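Local coordinates for pseudoazurin (Methylobacterium extorquens, PDB 1PMY), which binds one copper ion per subunit and, as a blue copper protein of the plastocyanin/azurin family, probably carries electrons in the periplasm, at residues P20-R24 / L118-I122; T44-M48 / A101-H107; F68-Y74 / L89-K95; Y82-V87 / Q106-T111. All blocks are in the same frame, centred on the assembly; numbering follows the deposited sequence.

Four contacts in one cupredoxin illustrate how the chemistry of packing follows depth. Contact 3 is the buried one: two neighbouring strands held by paired backbone bonds, with aromatic and valine side chains on the face of Y74, V90 and V92. Contact 1 lies at the surface, where strand 17-25, neighbour of strand 87-92, meets the end of helix 109-120 through leucine packing and an arginine. Contacts 2 and 4 are partly buried and share Q106 and H107, between the two helices. Contact 2 is largely apolar, with one sulfur-aromatic contact and no hydrogen bonds across it; contact 4 mixes a polar helix cap with methyl packing beside the copper loop. F119, within contact 1's helix segment, packs on M48.

Contact 1 (P20-R24 / L118-I122); sequences PALVR and LFAQI
The flat guanidinium of R24 meets the residues just after helix 109-120 in two ways: at its edge, in plane, lies the carbonyl oxygen of Q121, and over one face lies the CD1 methyl of I122. The grip at the edge is end-on and converges on one atom, R24 NH2 reaching Q121 O at 2.8 Å and NH1 the same Q121 O at 3.1 Å. The straighter bond is that of NH2, at 156°. The chain, extended from CG to NE, carries the group across to Q121.

L22 slides past I122 in the opposite direction. CG of L22 stands anti to its backbone N (chi1 172°), sending the fork toward Q121 and I122, where CD1 presses on I122 CD1 at a tight 3.4 Å and CD2 rests on Q121 CB. With an alanine here both methyls go, and I122 CD1 and Q121 CB would probably lose their apolar mate on the strand. Further along, L118 sets CD2 against L22 CB and CD1 3.9 Å from A21 CB. Strand 17-25 thus receives helix 109-120 on leucines, while a cation meets a carbonyl just past the helix C-terminus, a placement the helix dipole probably favours.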
loop_
_atom_site.group_PDB
_atom_site.type_symbol
_atom_site.label_atom_id
_atom_site.label_comp_id
_atom_site.label_asym_id
_atom_site.label_seq_id
_atom_site.Cartn_x
_atom_site.Cartn_y
_atom_site.Cartn_z
ATOM N N PRO A 20 -2.298 5.600 -7.618
ATOM C CA PRO A 20 -0.911 5.271 -7.660
ATOM C C PRO A 20 -0.527 4.118 -6.659
ATOM O O PRO A 20 -1.292 3.964 -5.757
ATOM C CB PRO A 20 -0.219 6.561 -7.249
ATOM C CG PRO A 20 -1.158 7.186 -6.280
ATOM C CD PRO A 20 -2.539 6.906 -6.941
ATOM N N ALA A 21 0.574 3.485 -7.046
ATOM C CA ALA A 21 1.054 2.348 -6.211
ATOM C C ALA A 21 2.021 2.850 -5.157
ATOM O O ALA A 21 2.308 2.134 -4.118
ATOM C CB ALA A 21 1.669 1.326 -7.167
ATOM N N LEU A 22 2.530 4.056 -5.298
ATOM C CA LEU A 22 3.440 4.740 -4.374
ATOM C C LEU A 22 2.860 6.121 -3.995
ATOM O O LEU A 22 2.558 6.924 -4.882
ATOM C CB LEU A 22 4.867 4.722 -4.943
ATOM C CG LEU A 22 5.824 5.612 -4.101
ATOM C CD1 LEU A 22 6.087 5.030 -2.763
ATOM C CD2 LEU A 22 7.062 5.882 -4.915
ATOM N N VAL A 23 2.606 6.267 -2.718
ATOM C CA VAL A 23 2.025 7.450 -2.123
ATOM C C VAL A 23 2.935 8.087 -1.072
ATOM O O VAL A 23 3.267 7.422 -0.070
ATOM C CB VAL A 23 0.626 7.104 -1.456
ATOM C CG1 VAL A 23 -0.011 8.436 -1.014
ATOM C CG2 VAL A 23 -0.320 6.469 -2.501
ATOM N N ARG A 24 3.192 9.371 -1.221
ATOM C CA ARG A 24 3.989 10.161 -0.234
ATOM C C ARG A 24 3.042 11.010 0.589
ATOM O O ARG A 24 2.298 11.768 -0.073
ATOM C CB ARG A 24 5.111 10.905 -0.898
ATOM C CG ARG A 24 6.083 10.031 -1.694
ATOM C CD ARG A 24 7.122 10.855 -2.419
ATOM N NE ARG A 24 7.571 10.167 -3.676
ATOM C CZ ARG A 24 8.719 9.504 -3.757
ATOM N NH1 ARG A 24 9.581 9.474 -2.743
ATOM N NH2 ARG A 24 9.037 8.810 -4.867
ATOM N N LEU A 118 9.391 0.620 -6.586
ATOM C CA LEU A 118 8.760 1.535 -5.621
ATOM C C LEU A 118 9.785 1.806 -4.520
ATOM O O LEU A 118 10.027 2.967 -4.162
ATOM C CB LEU A 118 7.419 1.043 -5.120
ATOM C CG LEU A 118 6.331 0.735 -6.131
ATOM C CD1 LEU A 118 5.086 0.075 -5.633
ATOM C CD2 LEU A 118 6.111 1.814 -7.160
ATOM N N PHE A 119 10.438 0.718 -4.064
ATOM C CA PHE A 119 11.437 0.936 -3.012
ATOM C C PHE A 119 12.516 1.874 -3.557
ATOM O O PHE A 119 13.070 2.737 -2.804
ATOM C CB PHE A 119 11.979 -0.374 -2.417
ATOM C CG PHE A 119 11.145 -0.886 -1.274
ATOM C CD1 PHE A 119 11.075 -0.222 -0.052
ATOM C CD2 PHE A 119 10.369 -2.031 -1.461
ATOM C CE1 PHE A 119 10.297 -0.729 1.003
ATOM C CE2 PHE A 119 9.557 -2.516 -0.457
ATOM C CZ PHE A 119 9.534 -1.871 0.787
ATOM N N ALA A 120 12.879 1.586 -4.809
ATOM C CA ALA A 120 13.961 2.358 -5.462
ATOM C C ALA A 120 13.693 3.843 -5.452
ATOM O O ALA A 120 14.634 4.667 -5.333
ATOM C CB ALA A 120 14.098 1.859 -6.914
ATOM N N GLN A 121 12.463 4.219 -5.619
ATOM C CA GLN A 121 11.927 5.561 -5.655
ATOM C C GLN A 121 11.754 6.222 -4.316
ATOM O O GLN A 121 11.315 7.376 -4.269
ATOM C CB GLN A 121 10.581 5.553 -6.450
ATOM C CG GLN A 121 10.874 5.286 -7.914
ATOM C CD GLN A 121 9.650 5.155 -8.771
ATOM O OE1 GLN A 121 9.354 4.148 -9.436
ATOM N NE2 GLN A 121 8.889 6.257 -8.852
ATOM N N ILE A 122 12.065 5.620 -3.227
ATOM C CA ILE A 122 12.005 6.047 -1.845
ATOM C C ILE A 122 13.416 6.226 -1.288
ATOM O O ILE A 122 13.650 6.915 -0.280
ATOM C CB ILE A 122 11.099 5.076 -1.035
ATOM C CG1 ILE A 122 9.652 5.577 -0.992
ATOM C CG2 ILE A 122 11.578 4.682 0.365
ATOM C CD1 ILE A 122 9.123 6.509 -2.058
#

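Contact 2 (T44-M48 / A101-H107); sequences TIKGM and AAKSVQH
M48 and H107 approach from opposite directions, and they meet at the edge of the imidazole: SD lies 80° off the ring normal, 3.8 Å from H107 CE1 and nearly as close to NE2. The same edge takes a second apolar neighbour, I45, whose CG2 is 4.1 Å from H107 NE2. I45 and M48 therefore flank one rim of the ring, while ND1, next to CE1 in the ring, makes a weak hydrogen bond to Q112 on the last helix.

The chain of M48 is straight through chi2 and then bends at chi3 (81°), which brings CE to 3.5 Å from A102 O; nearer the backbone, CG packs 4.0 Å from V105 CG2, the two side chains crossing at a slant. I45 to M48 form a type II beta turn, closed by M48 N to I45 O, on the loop after strand 43-44. Across from it runs the end of helix 99-103, one of the two helices that follow the cupredoxin sheet in pseudoazurin. G47 holds the turn's positive-phi position; a side-chain carbon there would jam against the carbonyl oxygen of K46 and come too near V105 CG2. That V105 methyl instead lies 3.6 Å from G47 O, and the A102 methyl borders the M48 backbone, with V73 of the sheet also touching it.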
loop_
_atom_site.group_PDB
_atom_site.type_symbol
_atom_site.label_atom_id
_atom_site.label_comp_id
_atom_site.label_asym_id
_atom_site.label_seq_id
_atom_site.Cartn_x
_atom_site.Cartn_y
_atom_site.Cartn_z
ATOM N N THR A 44 -3.175 -4.533 5.606
ATOM C CA THR A 44 -1.724 -4.388 5.984
ATOM C C THR A 44 -0.966 -5.697 5.561
ATOM O O THR A 44 -1.559 -6.803 5.697
ATOM C CB THR A 44 -1.699 -4.359 7.573
ATOM O OG1 THR A 44 -2.425 -3.159 7.963
ATOM C CG2 THR A 44 -0.292 -4.427 8.209
ATOM N N ILE A 45 0.262 -5.532 5.137
ATOM C CA ILE A 45 1.125 -6.729 4.972
ATOM C C ILE A 45 1.985 -6.747 6.295
ATOM O O ILE A 45 2.708 -5.786 6.628
ATOM C CB ILE A 45 2.088 -6.574 3.783
ATOM C CG1 ILE A 45 1.203 -6.855 2.531
ATOM C CG2 ILE A 45 3.174 -7.793 3.856
ATOM C CD1 ILE A 45 1.814 -6.161 1.282
ATOM N N LYS A 46 1.760 -7.760 7.130
ATOM C CA LYS A 46 2.508 -7.821 8.424
ATOM C C LYS A 46 3.986 -7.726 8.185
ATOM O O LYS A 46 4.567 -8.333 7.247
ATOM C CB LYS A 46 2.108 -9.195 9.037
ATOM C CG LYS A 46 2.660 -9.194 10.433
ATOM C CD LYS A 46 2.154 -10.128 11.478
ATOM C CE LYS A 46 3.177 -10.578 12.506
ATOM N NZ LYS A 46 4.206 -11.464 11.828
ATOM N N GLY A 47 4.713 -6.951 8.971
ATOM C CA GLY A 47 6.148 -6.741 8.896
ATOM C C GLY A 47 6.419 -5.517 7.998
ATOM O O GLY A 47 7.605 -5.114 7.921
ATOM N N MET A 48 5.328 -4.912 7.482
ATOM C CA MET A 48 5.538 -3.726 6.602
ATOM C C MET A 48 4.736 -2.536 7.199
ATOM O O MET A 48 3.855 -1.970 6.531
ATOM C CB MET A 48 5.224 -3.913 5.100
ATOM C CG MET A 48 6.024 -4.992 4.483
ATOM S SD MET A 48 5.621 -5.215 2.734
ATOM C CE MET A 48 6.627 -3.878 2.047
ATOM N N ALA A 101 13.513 -3.201 7.708
ATOM C CA ALA A 101 12.560 -4.229 8.073
ATOM C C ALA A 101 11.514 -4.503 6.982
ATOM O O ALA A 101 11.187 -5.660 6.619
ATOM C CB ALA A 101 11.947 -4.082 9.448
ATOM N N ALA A 102 10.948 -3.400 6.488
ATOM C CA ALA A 102 9.809 -3.511 5.509
ATOM C C ALA A 102 10.322 -4.069 4.190
ATOM O O ALA A 102 9.638 -4.927 3.564
ATOM C CB ALA A 102 9.083 -2.210 5.335
ATOM N N LYS A 103 11.499 -3.639 3.763
ATOM C CA LYS A 103 12.128 -4.077 2.479
ATOM C C LYS A 103 12.544 -5.543 2.545
ATOM O O LYS A 103 12.506 -6.301 1.575
ATOM C CB LYS A 103 13.288 -3.183 2.242
ATOM C CG LYS A 103 13.770 -2.557 1.024
ATOM C CD LYS A 103 15.125 -1.874 1.293
ATOM C CE LYS A 103 16.330 -2.750 1.415
ATOM N NZ LYS A 103 16.752 -3.453 2.670
ATOM N N SER A 104 12.855 -6.054 3.769
ATOM C CA SER A 104 13.238 -7.436 4.006
ATOM C C SER A 104 12.130 -8.443 3.955
ATOM O O SER A 104 12.425 -9.667 3.966
ATOM C CB SER A 104 14.046 -7.539 5.319
ATOM O OG SER A 104 15.175 -6.715 5.267
ATOM N N VAL A 105 10.870 -8.028 3.978
ATOM C CA VAL A 105 9.747 -9.023 3.905
ATOM C C VAL A 105 9.809 -9.603 2.511
ATOM O O VAL A 105 10.107 -8.921 1.517
ATOM C CB VAL A 105 8.433 -8.374 4.350
ATOM C CG1 VAL A 105 7.248 -9.337 4.109
ATOM C CG2 VAL A 105 8.434 -7.927 5.791
ATOM N N GLN A 106 9.622 -10.937 2.375
ATOM C CA GLN A 106 9.742 -11.593 1.081
ATOM C C GLN A 106 8.331 -11.807 0.514
ATOM O O GLN A 106 7.372 -11.833 1.292
ATOM C CB GLN A 106 10.593 -12.866 1.076
ATOM C CG GLN A 106 11.913 -12.640 1.868
ATOM C CD GLN A 106 12.695 -13.889 2.170
ATOM O OE1 GLN A 106 12.462 -15.045 1.848
ATOM N NE2 GLN A 106 13.804 -13.640 2.910
ATOM N N HIS A 107 8.339 -11.953 -0.764
ATOM C CA HIS A 107 7.024 -12.130 -1.509
ATOM C C HIS A 107 7.306 -13.034 -2.713
ATOM O O HIS A 107 8.465 -13.275 -3.044
ATOM C CB HIS A 107 6.623 -10.708 -2.081
ATOM C CG HIS A 107 6.474 -9.650 -1.024
ATOM N ND1 HIS A 107 7.409 -8.696 -0.657
ATOM C CD2 HIS A 107 5.421 -9.518 -0.177
ATOM C CE1 HIS A 107 6.885 -7.994 0.394
ATOM N NE2 HIS A 107 5.690 -8.507 0.675
#

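Contact 3 (F68-Y74 / L89-K95); sequences FDKEGVY and LVVVGDK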
loop_
_atom_site.group_PDB
_atom_site.type_symbol
_atom_site.label_atom_id
_atom_site.label_comp_id
_atom_site.label_asym_id
_atom_site.label_seq_id
_atom_site.Cartn_x
_atom_site.Cartn_y
_atom_site.Cartn_z
ATOM N N PHE A 68 -3.377 8.348 8.628
ATOM C CA PHE A 68 -2.016 7.985 8.973
ATOM C C PHE A 68 -1.433 8.960 9.989
ATOM O O PHE A 68 -1.288 10.161 9.668
ATOM C CB PHE A 68 -1.112 7.930 7.757
ATOM C CG PHE A 68 -1.452 6.875 6.781
ATOM C CD1 PHE A 68 -2.420 7.019 5.791
ATOM C CD2 PHE A 68 -0.711 5.678 6.825
ATOM C CE1 PHE A 68 -2.690 5.989 4.889
ATOM C CE2 PHE A 68 -0.970 4.630 5.957
ATOM C CZ PHE A 68 -1.948 4.764 4.987
ATOM N N ASP A 69 -1.019 8.437 11.143
ATOM C CA ASP A 69 -0.370 9.323 12.096
ATOM C C ASP A 69 1.082 8.987 12.350
ATOM O O ASP A 69 1.876 9.940 12.501
ATOM C CB ASP A 69 -1.234 9.520 13.349
ATOM C CG ASP A 69 -1.134 8.175 14.077
ATOM O OD1 ASP A 69 -1.644 7.197 13.489
ATOM O OD2 ASP A 69 -0.438 8.141 15.147
ATOM N N LYS A 70 1.443 7.720 12.383
ATOM C CA LYS A 70 2.832 7.333 12.681
ATOM C C LYS A 70 3.649 7.516 11.442
ATOM O O LYS A 70 3.194 7.018 10.353
ATOM C CB LYS A 70 2.925 5.877 13.116
ATOM C CG LYS A 70 1.960 5.421 14.211
ATOM C CD LYS A 70 2.520 5.750 15.579
ATOM C CE LYS A 70 1.357 5.467 16.606
ATOM N NZ LYS A 70 1.982 5.649 17.952
ATOM N N GLU A 71 4.788 8.102 11.472
ATOM C CA GLU A 71 5.654 8.210 10.255
ATOM C C GLU A 71 6.356 6.875 9.956
ATOM O O GLU A 71 6.557 6.039 10.875
ATOM C CB GLU A 71 6.736 9.257 10.526
ATOM C CG GLU A 71 6.129 10.684 10.716
ATOM C CD GLU A 71 7.264 11.687 10.651
ATOM O OE1 GLU A 71 8.384 11.459 10.240
ATOM O OE2 GLU A 71 6.950 12.786 11.029
ATOM N N GLY A 72 6.725 6.682 8.710
ATOM C CA GLY A 72 7.400 5.425 8.322
ATOM C C GLY A 72 6.809 4.877 7.023
ATOM O O GLY A 72 6.086 5.563 6.306
ATOM N N VAL A 73 7.214 3.659 6.718
ATOM C CA VAL A 73 6.945 2.912 5.523
ATOM C C VAL A 73 5.890 1.819 5.769
ATOM O O VAL A 73 5.983 1.084 6.784
ATOM C CB VAL A 73 8.293 2.195 5.082
ATOM C CG1 VAL A 73 8.134 1.494 3.747
ATOM C CG2 VAL A 73 9.347 3.341 4.883
ATOM N N TYR A 74 4.858 1.849 4.936
ATOM C CA TYR A 74 3.714 0.905 5.088
ATOM C C TYR A 74 3.571 0.099 3.780
ATOM O O TYR A 74 3.648 0.748 2.701
ATOM C CB TYR A 74 2.455 1.755 5.198
ATOM C CG TYR A 74 2.311 2.527 6.484
ATOM C CD1 TYR A 74 3.047 3.721 6.681
ATOM C CD2 TYR A 74 1.478 2.056 7.489
ATOM C CE1 TYR A 74 2.819 4.424 7.897
ATOM C CE2 TYR A 74 1.304 2.751 8.692
ATOM C CZ TYR A 74 2.000 3.962 8.877
ATOM O OH TYR A 74 1.765 4.684 10.026
ATOM N N LEU A 89 2.680 0.940 -1.682
ATOM C CA LEU A 89 3.638 1.404 -0.633
ATOM C C LEU A 89 3.295 2.858 -0.268
ATOM O O LEU A 89 3.126 3.690 -1.216
ATOM C CB LEU A 89 5.017 1.168 -1.226
ATOM C CG LEU A 89 6.200 1.417 -0.355
ATOM C CD1 LEU A 89 6.271 0.273 0.675
ATOM C CD2 LEU A 89 7.460 1.295 -1.270
ATOM N N VAL A 90 3.187 3.079 1.001
ATOM C CA VAL A 90 2.851 4.369 1.623
ATOM C C VAL A 90 4.013 4.869 2.463
ATOM O O VAL A 90 4.420 4.140 3.384
ATOM C CB VAL A 90 1.512 4.344 2.423
ATOM C CG1 VAL A 90 1.176 5.678 3.031
ATOM C CG2 VAL A 90 0.423 3.794 1.492
ATOM N N VAL A 91 4.464 6.085 2.176
ATOM C CA VAL A 91 5.572 6.690 2.966
ATOM C C VAL A 91 4.978 7.921 3.628
ATOM O O VAL A 91 4.357 8.770 3.037
ATOM C CB VAL A 91 6.878 6.888 2.263
ATOM C CG1 VAL A 91 7.263 5.500 1.558
ATOM C CG2 VAL A 91 6.838 7.769 1.028
ATOM N N VAL A 92 5.129 7.919 4.964
ATOM C CA VAL A 92 4.559 8.967 5.794
ATOM C C VAL A 92 5.696 9.766 6.430
ATOM O O VAL A 92 6.410 9.149 7.264
ATOM C CB VAL A 92 3.601 8.380 6.868
ATOM C CG1 VAL A 92 2.970 9.486 7.753
ATOM C CG2 VAL A 92 2.491 7.577 6.221
ATOM N N GLY A 93 5.696 11.068 6.257
ATOM C CA GLY A 93 6.745 11.874 6.978
ATOM C C GLY A 93 8.129 11.447 6.517
ATOM O O GLY A 93 8.293 10.951 5.426
ATOM N N ASP A 94 9.085 11.726 7.395
ATOM C CA ASP A 94 10.515 11.557 7.111
ATOM C C ASP A 94 11.180 10.384 7.846
ATOM O O ASP A 94 12.262 9.987 7.319
ATOM C CB ASP A 94 11.299 12.864 7.481
ATOM C CG ASP A 94 10.847 14.070 6.656
ATOM O OD1 ASP A 94 10.074 13.880 5.716
ATOM O OD2 ASP A 94 11.316 15.158 7.044
ATOM N N LYS A 95 10.526 9.838 8.802
ATOM C CA LYS A 95 11.144 8.715 9.582
ATOM C C LYS A 95 11.291 7.502 8.747
ATOM O O LYS A 95 10.356 7.130 8.005
ATOM C CB LYS A 95 10.374 8.337 10.846
ATOM C CG LYS A 95 10.780 9.242 12.009
ATOM C CD LYS A 95 10.923 8.551 13.352
ATOM C CE LYS A 95 9.567 8.059 13.908
ATOM N NZ LYS A 95 9.162 6.813 13.239
HETATM O O HOH W 1 9.675 4.558 11.028
HETATM O O HOH W 2 6.513 5.690 14.015
#
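An antiparallel hairpin pairing, G72 to Y74 against V90 to V92, forms the buried middle of this contact and joins strands 72-77 and 87-92 in the cupredoxin sheet. The N-to-C directions of the short strand segments lie 162° apart, close to antiparallel, with G72–V92 and Y74–V90 as hydrogen-bonded pairs and V73–V91 as the non-hydrogen-bonded pair between them. The bond from V90 N to Y74 O is almost straight, at 177°.

On the face carrying Y74, V90 and V92 the side chains interlock. F68 has CG anti to its carbonyl carbon (chi1 -65°) and takes V90 CG1 over one ring face, a CH-pi contact 4.0 Å from the centroid. F68 CE2 in turn sits over the centre of the Y74 ring. V92 CG2 fills the corner, 3.6 Å from Y74 CE1 and 3.8 Å from F68 CD2. The Y74 phenol is tethered at its far end, its OH donating to K70 O at 2.8 Å. On the other face V73 and L89 touch, and both pack on F119 of helix 109-120.

Where the pairing ends, E71 reaches over G93: its OE1 accepts from D94 N at 2.9 Å, above the carboxylate plane, and from K95 N, nearly along the C-O axis. One carboxylate oxygen thus satisfies two backbone N-H groups of the loop after strand 87-92, and two peptide donors would probably stabilise its negative charge.

Contact 4 (Y82-V87 / Q106-T111); sequences YMMGMV and QHNKLT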
loop_
_atom_site.group_PDB
_atom_site.type_symbol
_atom_site.label_atom_id
_atom_site.label_comp_id
_atom_site.label_asym_id
_atom_site.label_seq_id
_atom_site.Cartn_x
_atom_site.Cartn_y
_atom_site.Cartn_z
ATOM N N TYR A 82 -3.300 -10.643 -3.753
ATOM C CA TYR A 82 -1.862 -10.524 -3.342
ATOM C C TYR A 82 -0.925 -11.373 -4.205
ATOM O O TYR A 82 0.082 -10.830 -4.679
ATOM C CB TYR A 82 -1.827 -10.810 -1.826
ATOM C CG TYR A 82 -0.387 -10.912 -1.319
ATOM C CD1 TYR A 82 0.528 -9.879 -1.335
ATOM C CD2 TYR A 82 0.076 -12.200 -0.986
ATOM C CE1 TYR A 82 1.853 -10.054 -0.880
ATOM C CE2 TYR A 82 1.418 -12.411 -0.609
ATOM C CZ TYR A 82 2.258 -11.333 -0.450
ATOM O OH TYR A 82 3.589 -11.600 -0.181
ATOM N N MET A 83 -1.327 -12.593 -4.521
ATOM C CA MET A 83 -0.558 -13.542 -5.327
ATOM C C MET A 83 -0.365 -13.012 -6.753
ATOM O O MET A 83 0.572 -13.308 -7.480
ATOM C CB MET A 83 -1.200 -14.942 -5.340
ATOM C CG MET A 83 -0.961 -15.751 -4.130
ATOM S SD MET A 83 0.769 -16.035 -3.794
ATOM C CE MET A 83 1.451 -16.943 -5.180
ATOM N N MET A 84 -1.289 -12.139 -7.191
ATOM C CA MET A 84 -1.303 -11.417 -8.429
ATOM C C MET A 84 -0.567 -10.076 -8.360
ATOM O O MET A 84 -0.565 -9.369 -9.340
ATOM C CB MET A 84 -2.763 -11.192 -8.918
ATOM C CG MET A 84 -3.232 -12.540 -9.503
ATOM S SD MET A 84 -4.964 -12.244 -10.093
ATOM C CE MET A 84 -4.511 -11.512 -11.741
ATOM N N GLY A 85 0.132 -9.768 -7.277
ATOM C CA GLY A 85 0.933 -8.576 -7.162
ATOM C C GLY A 85 0.174 -7.288 -6.872
ATOM O O GLY A 85 0.795 -6.216 -7.102
ATOM N N MET A 86 -1.042 -7.378 -6.329
ATOM C CA MET A 86 -1.743 -6.051 -6.068
ATOM C C MET A 86 -1.309 -5.525 -4.705
ATOM O O MET A 86 -1.826 -5.974 -3.654
ATOM C CB MET A 86 -3.267 -6.301 -6.097
ATOM C CG MET A 86 -3.908 -4.900 -6.267
ATOM S SD MET A 86 -5.672 -5.138 -6.785
ATOM C CE MET A 86 -6.269 -3.470 -6.365
ATOM N N VAL A 87 -0.339 -4.654 -4.691
ATOM C CA VAL A 87 0.319 -4.053 -3.539
ATOM C C VAL A 87 0.560 -2.563 -3.726
ATOM O O VAL A 87 0.666 -2.121 -4.887
ATOM C CB VAL A 87 1.654 -4.834 -3.208
ATOM C CG1 VAL A 87 1.329 -6.238 -2.720
ATOM C CG2 VAL A 87 2.563 -4.872 -4.449
ATOM N N GLN A 106 9.622 -10.937 2.375
ATOM C CA GLN A 106 9.742 -11.593 1.081
ATOM C C GLN A 106 8.331 -11.807 0.514
ATOM O O GLN A 106 7.372 -11.833 1.292
ATOM C CB GLN A 106 10.593 -12.866 1.076
ATOM C CG GLN A 106 11.913 -12.640 1.868
ATOM C CD GLN A 106 12.695 -13.889 2.170
ATOM O OE1 GLN A 106 12.462 -15.045 1.848
ATOM N NE2 GLN A 106 13.804 -13.640 2.910
ATOM N N HIS A 107 8.339 -11.953 -0.764
ATOM C CA HIS A 107 7.024 -12.130 -1.509
ATOM C C HIS A 107 7.306 -13.034 -2.713
ATOM O O HIS A 107 8.465 -13.275 -3.044
ATOM C CB HIS A 107 6.623 -10.708 -2.081
ATOM C CG HIS A 107 6.474 -9.650 -1.024
ATOM N ND1 HIS A 107 7.409 -8.696 -0.657
ATOM C CD2 HIS A 107 5.421 -9.518 -0.177
ATOM C CE1 HIS A 107 6.885 -7.994 0.394
ATOM N NE2 HIS A 107 5.690 -8.507 0.675
ATOM N N ASN A 108 6.188 -13.419 -3.412
ATOM C CA ASN A 108 6.370 -14.187 -4.679
ATOM C C ASN A 108 7.073 -13.233 -5.672
ATOM O O ASN A 108 7.019 -11.990 -5.495
ATOM C CB ASN A 108 4.996 -14.642 -5.276
ATOM C CG ASN A 108 4.100 -13.388 -5.428
ATOM O OD1 ASN A 108 4.161 -12.781 -6.520
ATOM N ND2 ASN A 108 3.397 -12.999 -4.379
ATOM N N LYS A 109 7.649 -13.837 -6.673
ATOM C CA LYS A 109 8.403 -13.212 -7.727
ATOM C C LYS A 109 7.736 -11.982 -8.335
ATOM O O LYS A 109 8.340 -10.889 -8.428
ATOM C CB LYS A 109 8.827 -14.203 -8.813
ATOM C CG LYS A 109 9.882 -13.569 -9.732
ATOM C CD LYS A 109 10.217 -14.414 -10.928
ATOM C CE LYS A 109 11.678 -14.444 -11.334
ATOM N NZ LYS A 109 12.408 -13.172 -11.060
ATOM N N LEU A 110 6.506 -12.159 -8.732
ATOM C CA LEU A 110 5.641 -11.156 -9.362
ATOM C C LEU A 110 5.391 -9.973 -8.497
ATOM O O LEU A 110 5.583 -8.807 -8.979
ATOM C CB LEU A 110 4.551 -11.935 -10.027
ATOM C CG LEU A 110 3.133 -11.676 -10.145
ATOM C CD1 LEU A 110 2.659 -10.236 -10.240
ATOM C CD2 LEU A 110 2.642 -12.488 -11.387
ATOM N N THR A 111 5.096 -10.160 -7.219
ATOM C CA THR A 111 4.864 -9.066 -6.263
ATOM C C THR A 111 6.201 -8.367 -5.991
ATOM O O THR A 111 6.232 -7.134 -5.881
ATOM C CB THR A 111 4.231 -9.534 -4.903
ATOM O OG1 THR A 111 2.910 -10.147 -5.336
ATOM C CG2 THR A 111 3.947 -8.481 -3.882
#
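Y82 faces H107 and T111. Its ring and the imidazole of H107 meet rim to rim, planes at 68° and centroids 5.9 Å apart. With CG anti to the backbone N (chi1 172°), the ring extends toward the helical connection, while Y82 O turns back to accept G85 N at 2.8 Å, closing a type I beta turn. Y82 O also lies 3.0 Å from T111 OG1, a weak bond whose proton has another acceptor in reach.

M83 folds back so that SD lies 4.1 Å from N108 ND2. N108 is the N-cap of the last helix: its OD1 accepts T111 N at 2.9 Å, from above the carbonyl plane, and ND2 donates to T111 OG1. Its CG lies between backbone N and carbonyl carbon, which folds the amide over the first turn. With an alanine in its place, T111 N would probably lack its cap and T111 OG1 would be freer to turn.

M84 O lies 3.5 Å from L110 CD1. G85 brings its CA to T111 OG1; a CB there would clash with L110 CD1. M86 directs its side chain away, to the copper site, completed by H40, C78 and H81. V87 returns to the helix, CG1 meeting T111 CG2 at 3.6 Å. The loop between strands 72-77 and 87-92 is thus backed by the first turn of helix 109-120, whose L115 touches V87 and H107.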